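PDB 6XSO: cellulase from Uncultured bacterium, which probably hydrolyses internal beta-1,4 linkages of cellulose and related plant polysaccharides such as xylan, as a broad-specificity family 5 endoglucanase. Local coordinates for residues 78-83 against 306-311; 126-129 against 133-136; 311-314 against 319-322; 334-339 against 373-378. All coordinates share one frame; numbering follows the deposited sequence.

Contact 1: residues 78-83 against 306-311; sequences AIRVPV and IGEWST
R80 and G307 mark the closest backbone approach, their CA atoms 7.4 Å apart, between the second strand (78-81) and the seventh (304-309) of an eight-stranded parallel TIM barrel. The two strands are not sheet neighbours, so the contact runs through the barrel interior and is made by side chains. G307 turns its carbonyl toward the arginine: its O lies 3.6 Å from R80 CD, and a side chain at this position would have pointed at R80. The chain changes direction at E308. CG of R80 is anti to the backbone N (chi1 178°) and the chain runs extended to NE, carrying the guanidinium across to the other strand. There NH1 donates to E308 OE2 at 2.9 Å with an N-H...O angle of 160°, a salt bridge close to the guanidinium plane and on the anti lone pair of the oxygen. The two planar groups are turned 59° from each other, so one N-H rather than a paired edge makes the link. N34 shares NH1, while E171 and N174 hold NH2; E171 is the stronger charged partner. A leucine in place of R80 would probably leave E308 OE2 and E171 without their cationic mate, and the E308 carboxylate freer to turn. E308 stands at the end of the seventh strand, where family 5 enzymes carry their nucleophile, consistent with a place in the active site. Its other oxygen, OE1, is hydrogen-bonded to the hydroxyl of Y271, and its CG sits 3.3 Å from R80 NH1.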
loop_
_atom_site.group_PDB
_atom_site.type_symbol
_atom_site.label_atom_id
_atom_site.label_comp_id
_atom_site.label_asym_id
_atom_site.label_seq_id
_atom_site.Cartn_x
_atom_site.Cartn_y
_atom_site.Cartn_z
ATOM N N ALA A 78 8.770 -7.368 5.725
ATOM C CA ALA A 78 7.363 -7.026 5.565
ATOM C C ALA A 78 6.972 -7.223 4.113
ATOM O O ALA A 78 7.785 -7.009 3.209
ATOM C CB ALA A 78 7.117 -5.565 5.986
ATOM N N ILE A 79 5.717 -7.630 3.908
ATOM C CA ILE A 79 5.151 -7.832 2.582
ATOM C C ILE A 79 3.830 -7.067 2.518
ATOM O O ILE A 79 2.973 -7.240 3.392
ATOM C CB ILE A 79 4.915 -9.324 2.284
ATOM C CG1 ILE A 79 6.166 -10.191 2.507
ATOM C CG2 ILE A 79 4.385 -9.500 0.850
ATOM C CD1 ILE A 79 7.317 -9.952 1.538
ATOM N N ARG A 80 3.674 -6.221 1.496
ATOM C CA ARG A 80 2.371 -5.667 1.154
ATOM C C ARG A 80 1.714 -6.611 0.151
ATOM O O ARG A 80 2.325 -6.969 -0.865
ATOM C CB ARG A 80 2.490 -4.256 0.569
ATOM C CG ARG A 80 1.141 -3.611 0.135
ATOM C CD ARG A 80 1.326 -2.157 0.027
ATOM N NE ARG A 80 0.226 -1.304 -0.415
ATOM C CZ ARG A 80 0.067 -0.823 -1.646
ATOM N NH1 ARG A 80 0.812 -1.258 -2.657
ATOM N NH2 ARG A 80 -0.892 0.060 -1.877
ATOM N N VAL A 81 0.472 -6.993 0.437
ATOM C CA VAL A 81 -0.313 -7.927 -0.370
ATOM C C VAL A 81 -1.500 -7.119 -0.889
ATOM O O VAL A 81 -2.564 -7.091 -0.251
ATOM C CB VAL A 81 -0.741 -9.154 0.450
ATOM C CG1 VAL A 81 -1.634 -10.075 -0.381
ATOM C CG2 VAL A 81 0.501 -9.930 0.922
ATOM N N PRO A 82 -1.360 -6.428 -2.016
ATOM C CA PRO A 82 -2.508 -5.703 -2.572
ATOM C C PRO A 82 -3.608 -6.663 -2.990
ATOM O O PRO A 82 -3.355 -7.722 -3.566
ATOM C CB PRO A 82 -1.935 -4.985 -3.796
ATOM C CG PRO A 82 -0.495 -5.206 -3.783
ATOM C CD PRO A 82 -0.159 -6.315 -2.855
ATOM N N VAL A 83 -4.852 -6.268 -2.730
ATOM C CA VAL A 83 -6.000 -7.095 -3.076
ATOM C C VAL A 83 -7.046 -6.220 -3.748
ATOM O O VAL A 83 -7.387 -5.149 -3.230
ATOM C CB VAL A 83 -6.634 -7.778 -1.843
ATOM C CG1 VAL A 83 -7.769 -8.690 -2.258
ATOM C CG2 VAL A 83 -5.635 -8.575 -1.064
ATOM N N ILE A 306 6.024 4.376 2.887
ATOM C CA ILE A 306 6.116 4.518 1.427
ATOM C C ILE A 306 5.806 3.118 0.897
ATOM O O ILE A 306 6.668 2.224 0.825
ATOM C CB ILE A 306 7.468 5.081 0.987
ATOM C CG1 ILE A 306 7.674 6.474 1.593
ATOM C CG2 ILE A 306 7.557 5.110 -0.532
ATOM C CD1 ILE A 306 9.084 7.033 1.322
ATOM N N GLY A 307 4.520 2.888 0.607
ATOM C CA GLY A 307 4.034 1.540 0.382
ATOM C C GLY A 307 4.292 0.996 -0.992
ATOM O O GLY A 307 4.046 -0.190 -1.221
ATOM N N GLU A 308 4.726 1.848 -1.917
ATOM C CA GLU A 308 5.261 1.405 -3.190
ATOM C C GLU A 308 6.366 2.365 -3.569
ATOM O O GLU A 308 6.202 3.579 -3.438
ATOM C CB GLU A 308 4.245 1.475 -4.341
ATOM C CG GLU A 308 2.992 0.648 -4.141
ATOM C CD GLU A 308 2.008 0.764 -5.281
ATOM O OE1 GLU A 308 2.376 1.292 -6.365
ATOM O OE2 GLU A 308 0.866 0.274 -5.099
ATOM N N TRP A 309 7.491 1.819 -4.039
ATOM C CA TRP A 309 8.497 2.651 -4.680
ATOM C C TRP A 309 9.292 1.844 -5.692
ATOM O O TRP A 309 9.331 0.610 -5.660
ATOM C CB TRP A 309 9.454 3.292 -3.675
ATOM C CG TRP A 309 10.379 2.290 -2.982
ATOM C CD1 TRP A 309 10.014 1.357 -2.047
ATOM C CD2 TRP A 309 11.795 2.138 -3.165
ATOM N NE1 TRP A 309 11.115 0.631 -1.641
ATOM C CE2 TRP A 309 12.214 1.093 -2.308
ATOM C CE3 TRP A 309 12.743 2.774 -3.968
ATOM C CZ2 TRP A 309 13.536 0.684 -2.226
ATOM C CZ3 TRP A 309 14.069 2.371 -3.873
ATOM C CH2 TRP A 309 14.445 1.336 -3.011
ATOM N N SER A 310 9.916 2.594 -6.600
ATOM C CA SER A 310 10.889 2.166 -7.602
ATOM C C SER A 310 11.285 3.490 -8.262
ATOM O O SER A 310 11.185 4.549 -7.628
ATOM C CB SER A 310 10.342 1.129 -8.562
ATOM O OG SER A 310 11.395 0.719 -9.438
ATOM N N THR A 311 11.721 3.472 -9.515
ATOM C CA THR A 311 11.964 4.711 -10.239
ATOM C C THR A 311 10.843 4.932 -11.241
ATOM O O THR A 311 9.995 4.067 -11.464
ATOM C CB THR A 311 13.299 4.696 -10.981
ATOM O OG1 THR A 311 13.230 3.713 -12.022
ATOM C CG2 THR A 311 14.429 4.395 -10.032
#

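Contact 2: residues 126-129 against 133-136; sequences GADK and KSWI
The carboxylate of D128 is the flat group that meets the facing segment: S134 N donates to OD1 from nearly straight beyond the C-O bond, at 3.1 Å and a bent N-H...O angle of 139°. K133 adds its CG, only 3.1 Å from the same OD1, so the lysine's aliphatic stem lies against the acid. A second flat group is the indole of W135, whose CB leads away from 126-129; one face is covered by I136 CG1, 3.5 Å above the ring centre, and its NE1 is hydrogen-bonded to D124 OD1. The extended K133 chain takes NZ to 4.9 Å from D128 OD2, too far for a salt bridge; the cation that does pair with D128 is K137, whose NZ reaches OD1 and also S134 OG. The serine hydroxyl in turn donates to G126 O at 2.7 Å, tilted out of the carbonyl plane. With chi1 at 57°, OG stands between backbone N and carbonyl carbon, which turns it to the glycine. The phi and psi of G126 would press a CB into the carbonyl oxygen of the residue before it, which calls for glycine. Beside this bond, water 1 accepts from G126 N and donates to I136 O (2.8 Å), adding a bridge through water. Both segments belong to the loop that follows the third barrel strand (116-119), with the S134 side chain about 10 Å from a bound di(hydroxyethyl)ether. An irregular loop is thus held together by side-chain-to-backbone bonds and one water, with K137 probably offsetting the charge of D128 and the S134 hydroxyl used both as donor and as acceptor.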
loop_
_atom_site.group_PDB
_atom_site.type_symbol
_atom_site.label_atom_id
_atom_site.label_comp_id
_atom_site.label_asym_id
_atom_site.label_seq_id
_atom_site.Cartn_x
_atom_site.Cartn_y
_atom_site.Cartn_z
ATOM N N GLY A 126 -8.590 3.846 -8.623
ATOM C CA GLY A 126 -7.606 4.125 -9.646
ATOM C C GLY A 126 -8.180 4.763 -10.891
ATOM O O GLY A 126 -9.349 5.161 -10.956
ATOM N N ALA A 127 -7.321 4.893 -11.897
ATOM C CA ALA A 127 -7.682 5.589 -13.121
ATOM C C ALA A 127 -8.550 4.721 -14.027
ATOM O O ALA A 127 -8.191 3.582 -14.357
ATOM C CB ALA A 127 -6.405 5.994 -13.861
ATOM N N ASP A 128 -9.685 5.271 -14.438
ATOM C CA ASP A 128 -10.525 4.603 -15.418
ATOM C C ASP A 128 -9.757 4.376 -16.709
ATOM O O ASP A 128 -8.984 5.235 -17.147
ATOM C CB ASP A 128 -11.725 5.473 -15.773
ATOM C CG ASP A 128 -12.565 5.847 -14.581
ATOM O OD1 ASP A 128 -12.619 5.056 -13.612
ATOM O OD2 ASP A 128 -13.186 6.936 -14.653
ATOM N N LYS A 129 -10.019 3.244 -17.359
ATOM C CA LYS A 129 -9.364 2.941 -18.627
ATOM C C LYS A 129 -10.160 1.865 -19.338
ATOM O O LYS A 129 -10.273 0.744 -18.831
ATOM C CB LYS A 129 -7.928 2.465 -18.365
ATOM C CG LYS A 129 -7.155 1.986 -19.582
ATOM C CD LYS A 129 -7.036 3.058 -20.647
ATOM C CE LYS A 129 -5.837 2.797 -21.552
ATOM N NZ LYS A 129 -5.564 1.341 -21.730
ATOM N N LYS A 133 -13.636 0.890 -14.783
ATOM C CA LYS A 133 -14.017 2.134 -14.116
ATOM C C LYS A 133 -13.989 1.856 -12.619
ATOM O O LYS A 133 -14.787 1.054 -12.123
ATOM C CB LYS A 133 -15.400 2.636 -14.532
ATOM C CG LYS A 133 -15.525 4.136 -14.243
ATOM C CD LYS A 133 -16.906 4.734 -14.485
ATOM C CE LYS A 133 -16.790 6.250 -14.627
ATOM N NZ LYS A 133 -18.071 6.978 -14.416
ATOM N N SER A 134 -13.072 2.496 -11.899
ATOM C CA SER A 134 -12.942 2.224 -10.475
ATOM C C SER A 134 -14.188 2.705 -9.738
ATOM O O SER A 134 -14.771 3.739 -10.079
ATOM C CB SER A 134 -11.716 2.937 -9.916
ATOM O OG SER A 134 -11.791 4.327 -10.163
ATOM N N TRP A 135 -14.598 1.951 -8.717
ATOM C CA TRP A 135 -15.826 2.288 -8.008
ATOM C C TRP A 135 -15.603 3.187 -6.800
ATOM O O TRP A 135 -16.548 3.872 -6.384
ATOM C CB TRP A 135 -16.635 1.040 -7.634
ATOM C CG TRP A 135 -16.068 0.114 -6.616
ATOM C CD1 TRP A 135 -15.168 -0.881 -6.829
ATOM C CD2 TRP A 135 -16.405 0.055 -5.220
ATOM N NE1 TRP A 135 -14.893 -1.545 -5.651
ATOM C CE2 TRP A 135 -15.664 -0.998 -4.658
ATOM C CE3 TRP A 135 -17.261 0.793 -4.395
ATOM C CZ2 TRP A 135 -15.745 -1.327 -3.306
ATOM C CZ3 TRP A 135 -17.338 0.464 -3.055
ATOM C CH2 TRP A 135 -16.590 -0.594 -2.528
ATOM N N ILE A 136 -14.395 3.205 -6.238
ATOM C CA ILE A 136 -14.061 4.069 -5.113
ATOM C C ILE A 136 -13.351 5.288 -5.699
ATOM O O ILE A 136 -12.237 5.168 -6.215
ATOM C CB ILE A 136 -13.185 3.362 -4.073
ATOM C CG1 ILE A 136 -13.884 2.103 -3.564
ATOM C CG2 ILE A 136 -12.854 4.315 -2.927
ATOM C CD1 ILE A 136 -13.008 1.257 -2.663
HETATM O O HOH W 1 -10.222 6.238 -7.898
#

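Contact 3: residues 311-314 against 319-322; sequences TSNV and TDYD
T311 OG1 donates to D320 OD2 over a short 2.5 Å; D320, gripped by T311 and N313, is the tight part of the contact. The hydroxyl comes to the anti side of the oxygen, slightly out of the carboxylate plane; chi1 of 66° sets OG1 between backbone N and carbonyl carbon, facing the acid. N313 holds the other oxygen: ND2 to D320 OD1 is 2.9 Å and almost straight (173°). The donor lies on the syn side but well off the carboxylate plane, and the amide is turned 60° against it. R324 adds a salt bridge to OD1, so both oxygens are gripped and the rotation of the carboxylate is fixed. Two waters bond to this same polar centre: water 2 accepts from D320 N and donates to T311 OG1, and water 3 donates to D320 OD2 (2.7 Å) and also binds S312 OG. An alanine in place of D320 would probably set the N313 amide free to turn and leave R324 without its anionic mate. The looser part lies among the partly exposed N313, V314 and T319. N313 O is met by carbon atoms of T319, CA at 3.4 Å as a C-H...O contact, with CB and CG2 close by, while CB of V314 points away. About 7 Å from the D320 side chain lies a bound malate. The motifs are a type I beta turn, T311 to V314, closed by V314 N to T311 O, and a helix N-cap, T319 OG1 accepting from D322 N at 3.2 Å; together they shape the loop after the seventh strand of the TIM barrel.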
loop_
_atom_site.group_PDB
_atom_site.type_symbol
_atom_site.label_atom_id
_atom_site.label_comp_id
_atom_site.label_asym_id
_atom_site.label_seq_id
_atom_site.Cartn_x
_atom_site.Cartn_y
_atom_site.Cartn_z
ATOM N N THR A 311 11.721 3.472 -9.515
ATOM C CA THR A 311 11.964 4.711 -10.239
ATOM C C THR A 311 10.843 4.932 -11.241
ATOM O O THR A 311 9.995 4.067 -11.464
ATOM C CB THR A 311 13.299 4.696 -10.981
ATOM O OG1 THR A 311 13.230 3.713 -12.022
ATOM C CG2 THR A 311 14.429 4.395 -10.032
ATOM N N SER A 312 10.870 6.103 -11.878
ATOM C CA SER A 312 9.790 6.484 -12.776
ATOM C C SER A 312 9.694 5.583 -13.996
ATOM O O SER A 312 8.639 5.534 -14.630
ATOM C CB SER A 312 9.994 7.927 -13.234
ATOM O OG SER A 312 11.163 8.038 -14.035
ATOM N N ASN A 313 10.757 4.860 -14.335
ATOM C CA ASN A 313 10.751 3.982 -15.496
ATOM C C ASN A 313 10.475 2.521 -15.138
ATOM O O ASN A 313 10.697 1.638 -15.969
ATOM C CB ASN A 313 12.073 4.124 -16.254
ATOM C CG ASN A 313 12.187 5.456 -16.986
ATOM O OD1 ASN A 313 11.210 5.981 -17.539
ATOM N ND2 ASN A 313 13.391 6.015 -16.994
ATOM N N VAL A 314 9.952 2.259 -13.941
ATOM C CA VAL A 314 9.662 0.889 -13.516
ATOM C C VAL A 314 8.832 0.134 -14.551
ATOM O O VAL A 314 9.046 -1.063 -14.781
ATOM C CB VAL A 314 8.992 0.898 -12.124
ATOM C CG1 VAL A 314 7.634 1.585 -12.150
ATOM C CG2 VAL A 314 8.895 -0.528 -11.575
ATOM N N THR A 319 13.651 0.007 -18.651
ATOM C CA THR A 319 13.627 0.397 -17.257
ATOM C C THR A 319 14.976 1.000 -16.867
ATOM O O THR A 319 15.966 0.894 -17.602
ATOM C CB THR A 319 13.380 -0.803 -16.362
ATOM O OG1 THR A 319 14.500 -1.696 -16.472
ATOM C CG2 THR A 319 12.095 -1.526 -16.745
ATOM N N ASP A 320 15.009 1.652 -15.694
ATOM C CA ASP A 320 16.289 2.139 -15.181
ATOM C C ASP A 320 17.176 0.995 -14.704
ATOM O O ASP A 320 18.404 1.116 -14.725
ATOM C CB ASP A 320 16.066 3.148 -14.059
ATOM C CG ASP A 320 15.405 4.408 -14.539
ATOM O OD1 ASP A 320 15.733 4.882 -15.644
ATOM O OD2 ASP A 320 14.515 4.910 -13.829
ATOM N N TYR A 321 16.589 -0.128 -14.297
ATOM C CA TYR A 321 17.400 -1.295 -13.945
ATOM C C TYR A 321 18.253 -1.758 -15.123
ATOM O O TYR A 321 19.411 -2.175 -14.948
ATOM C CB TYR A 321 16.443 -2.398 -13.462
ATOM C CG TYR A 321 17.100 -3.693 -13.124
ATOM C CD1 TYR A 321 17.710 -3.882 -11.891
ATOM C CD2 TYR A 321 17.120 -4.742 -14.037
ATOM C CE1 TYR A 321 18.322 -5.079 -11.578
ATOM C CE2 TYR A 321 17.730 -5.944 -13.727
ATOM C CZ TYR A 321 18.324 -6.105 -12.490
ATOM O OH TYR A 321 18.925 -7.298 -12.168
ATOM N N ASP A 322 17.705 -1.688 -16.335
ATOM C CA ASP A 322 18.442 -2.069 -17.527
ATOM C C ASP A 322 19.341 -0.943 -18.025
ATOM O O ASP A 322 20.495 -1.185 -18.398
ATOM C CB ASP A 322 17.461 -2.471 -18.633
ATOM C CG ASP A 322 16.873 -3.860 -18.421
ATOM O OD1 ASP A 322 17.499 -4.682 -17.716
ATOM O OD2 ASP A 322 15.783 -4.130 -18.966
HETATM O O HOH W 2 13.405 1.172 -13.263
HETATM O O HOH W 3 13.919 7.559 -13.939
#

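Contact 4: residues 334-339 against 373-378; sequences DFVAQA and AKAYHG
V336 points at A375, its CB 3.8 Å from the alanine CB, and these two residues are the nearest CA pair of the two segments, 6.1 Å apart. The small alanine methyl lets the valine approach the neighbouring backbone. With CG1 anti to the backbone N (chi1 170°), that branch reaches past A375 to Y376, 3.8 Å from the tyrosine CB and equally near its backbone N. A375 CB stays in touch with the same branch, 3.9 Å from V336 CG1, so the methyl group is met by the alanine and the tyrosine together. The Y376 side chain is likewise anti to its own N. It therefore swings alongside the valine and offers the edge of its ring rather than a face: V336 CG1 lies near the ring plane, 4.1 Å from CD2. The fit between the two segments is purely apolar and small, three residues carrying nearly all of it. K340, just beyond 334-339 on the same helix, adds a polar link, reaching Y376 twice: as a cation-pi partner of the ring and as a hydrogen-bond donor to its carbonyl. The contact joins two helices of the barrel's outer layer, 325-341 and 366-377, which flank strand 345-349 in the chain; beneath them V31 of the first strand touches both V336 and Y376.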
loop_
_atom_site.group_PDB
_atom_site.type_symbol
_atom_site.label_atom_id
_atom_site.label_comp_id
_atom_site.label_asym_id
_atom_site.label_seq_id
_atom_site.Cartn_x
_atom_site.Cartn_y
_atom_site.Cartn_z
ATOM N N ASP A 334 20.472 5.456 -1.079
ATOM C CA ASP A 334 20.159 6.711 -0.397
ATOM C C ASP A 334 18.685 6.789 -0.001
ATOM O O ASP A 334 18.354 7.337 1.060
ATOM C CB ASP A 334 20.556 7.887 -1.287
ATOM C CG ASP A 334 20.176 9.227 -0.680
ATOM O OD1 ASP A 334 20.904 9.676 0.244
ATOM O OD2 ASP A 334 19.158 9.802 -1.142
ATOM N N PHE A 335 17.787 6.292 -0.857
ATOM C CA PHE A 335 16.350 6.335 -0.573
ATOM C C PHE A 335 16.033 5.532 0.677
ATOM O O PHE A 335 15.364 6.022 1.597
ATOM C CB PHE A 335 15.604 5.775 -1.786
ATOM C CG PHE A 335 14.108 5.956 -1.738
ATOM C CD1 PHE A 335 13.531 7.105 -2.227
ATOM C CD2 PHE A 335 13.289 4.955 -1.241
ATOM C CE1 PHE A 335 12.156 7.259 -2.201
ATOM C CE2 PHE A 335 11.910 5.108 -1.230
ATOM C CZ PHE A 335 11.354 6.263 -1.684
ATOM N N VAL A 336 16.557 4.305 0.750
ATOM C CA VAL A 336 16.326 3.468 1.923
ATOM C C VAL A 336 16.926 4.115 3.158
ATOM O O VAL A 336 16.307 4.121 4.225
ATOM C CB VAL A 336 16.871 2.048 1.679
ATOM C CG1 VAL A 336 16.877 1.229 2.968
ATOM C CG2 VAL A 336 15.997 1.355 0.619
ATOM N N ALA A 337 18.140 4.664 3.035
ATOM C CA ALA A 337 18.810 5.278 4.176
ATOM C C ALA A 337 18.058 6.509 4.666
ATOM O O ALA A 337 17.889 6.699 5.881
ATOM C CB ALA A 337 20.240 5.668 3.811
ATOM N N GLN A 338 17.642 7.384 3.747
ATOM C CA GLN A 338 16.947 8.590 4.193
ATOM C C GLN A 338 15.623 8.230 4.859
ATOM O O GLN A 338 15.247 8.825 5.877
ATOM C CB GLN A 338 16.748 9.578 3.035
ATOM C CG GLN A 338 18.019 10.228 2.505
ATOM C CD GLN A 338 17.732 11.547 1.805
ATOM O OE1 GLN A 338 17.029 12.406 2.336
ATOM N NE2 GLN A 338 18.269 11.707 0.603
ATOM N N ALA A 339 14.915 7.241 4.312
ATOM C CA ALA A 339 13.679 6.770 4.934
ATOM C C ALA A 339 13.950 6.196 6.317
ATOM O O ALA A 339 13.243 6.518 7.280
ATOM C CB ALA A 339 13.019 5.733 4.019
ATOM N N ALA A 373 18.210 -4.795 0.604
ATOM C CA ALA A 373 18.386 -5.318 1.951
ATOM C C ALA A 373 19.633 -4.739 2.608
ATOM O O ALA A 373 19.596 -4.334 3.776
ATOM C CB ALA A 373 18.471 -6.846 1.919
ATOM N N LYS A 374 20.753 -4.706 1.879
ATOM C CA LYS A 374 21.990 -4.191 2.457
ATOM C C LYS A 374 21.922 -2.692 2.714
ATOM O O LYS A 374 22.638 -2.192 3.598
ATOM C CB LYS A 374 23.158 -4.507 1.532
ATOM C CG LYS A 374 23.709 -5.905 1.726
ATOM C CD LYS A 374 24.983 -6.150 0.894
ATOM C CE LYS A 374 26.117 -5.188 1.237
ATOM N NZ LYS A 374 27.458 -5.726 0.819
ATOM N N ALA A 375 21.108 -1.964 1.942
ATOM C CA ALA A 375 20.965 -0.526 2.148
ATOM C C ALA A 375 20.368 -0.240 3.514
ATOM O O ALA A 375 20.639 0.812 4.097
ATOM C CB ALA A 375 20.084 0.102 1.063
ATOM N N TYR A 376 19.579 -1.177 4.044
ATOM C CA TYR A 376 19.005 -1.070 5.378
ATOM C C TYR A 376 19.845 -1.748 6.445
ATOM O O TYR A 376 20.055 -1.162 7.517
ATOM C CB TYR A 376 17.602 -1.692 5.359
ATOM C CG TYR A 376 16.784 -1.438 6.606
ATOM C CD1 TYR A 376 16.934 -2.231 7.742
ATOM C CD2 TYR A 376 15.871 -0.409 6.639
ATOM C CE1 TYR A 376 16.169 -1.979 8.891
ATOM C CE2 TYR A 376 15.111 -0.151 7.769
ATOM C CZ TYR A 376 15.270 -0.930 8.889
ATOM O OH TYR A 376 14.487 -0.636 9.990
ATOM N N HIS A 377 20.363 -2.954 6.173
ATOM C CA HIS A 377 21.013 -3.763 7.198
ATOM C C HIS A 377 22.534 -3.741 7.154
ATOM O O HIS A 377 23.172 -4.137 8.142
ATOM C CB HIS A 377 20.644 -5.245 7.046
ATOM C CG HIS A 377 19.201 -5.528 7.267
ATOM N ND1 HIS A 377 18.586 -5.318 8.480
ATOM C CD2 HIS A 377 18.233 -5.952 6.420
ATOM C CE1 HIS A 377 17.303 -5.611 8.375
ATOM N NE2 HIS A 377 17.066 -6.007 7.138
ATOM N N GLY A 378 23.134 -3.389 6.021
ATOM C CA GLY A 378 24.567 -3.543 5.884
ATOM C C GLY A 378 25.321 -2.532 6.722
ATOM O O GLY A 378 24.888 -1.405 6.920
#

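Overall arrangement
Contact 1 lies near the centre of the TIM barrel and holds the likely active-site glutamate position; the others lie 16 to 20 Å from it, between centres. Contact 3 takes over the chain where contact 1 leaves off, the two sharing T311, with centres about 16 Å apart. Contact 4, also about 16 Å from contact 1 between centres, touches it: the W309 ring packs on F335, CE3 to CD2 at 3.5 Å, and its CZ2 meets V336 CG2 at 3.8 Å. Contact 2 is nested in the loop that contact 1 closes, about 20 Å from it between centres. It lies across the chain's centre from contact 4, about 34 Å between centres.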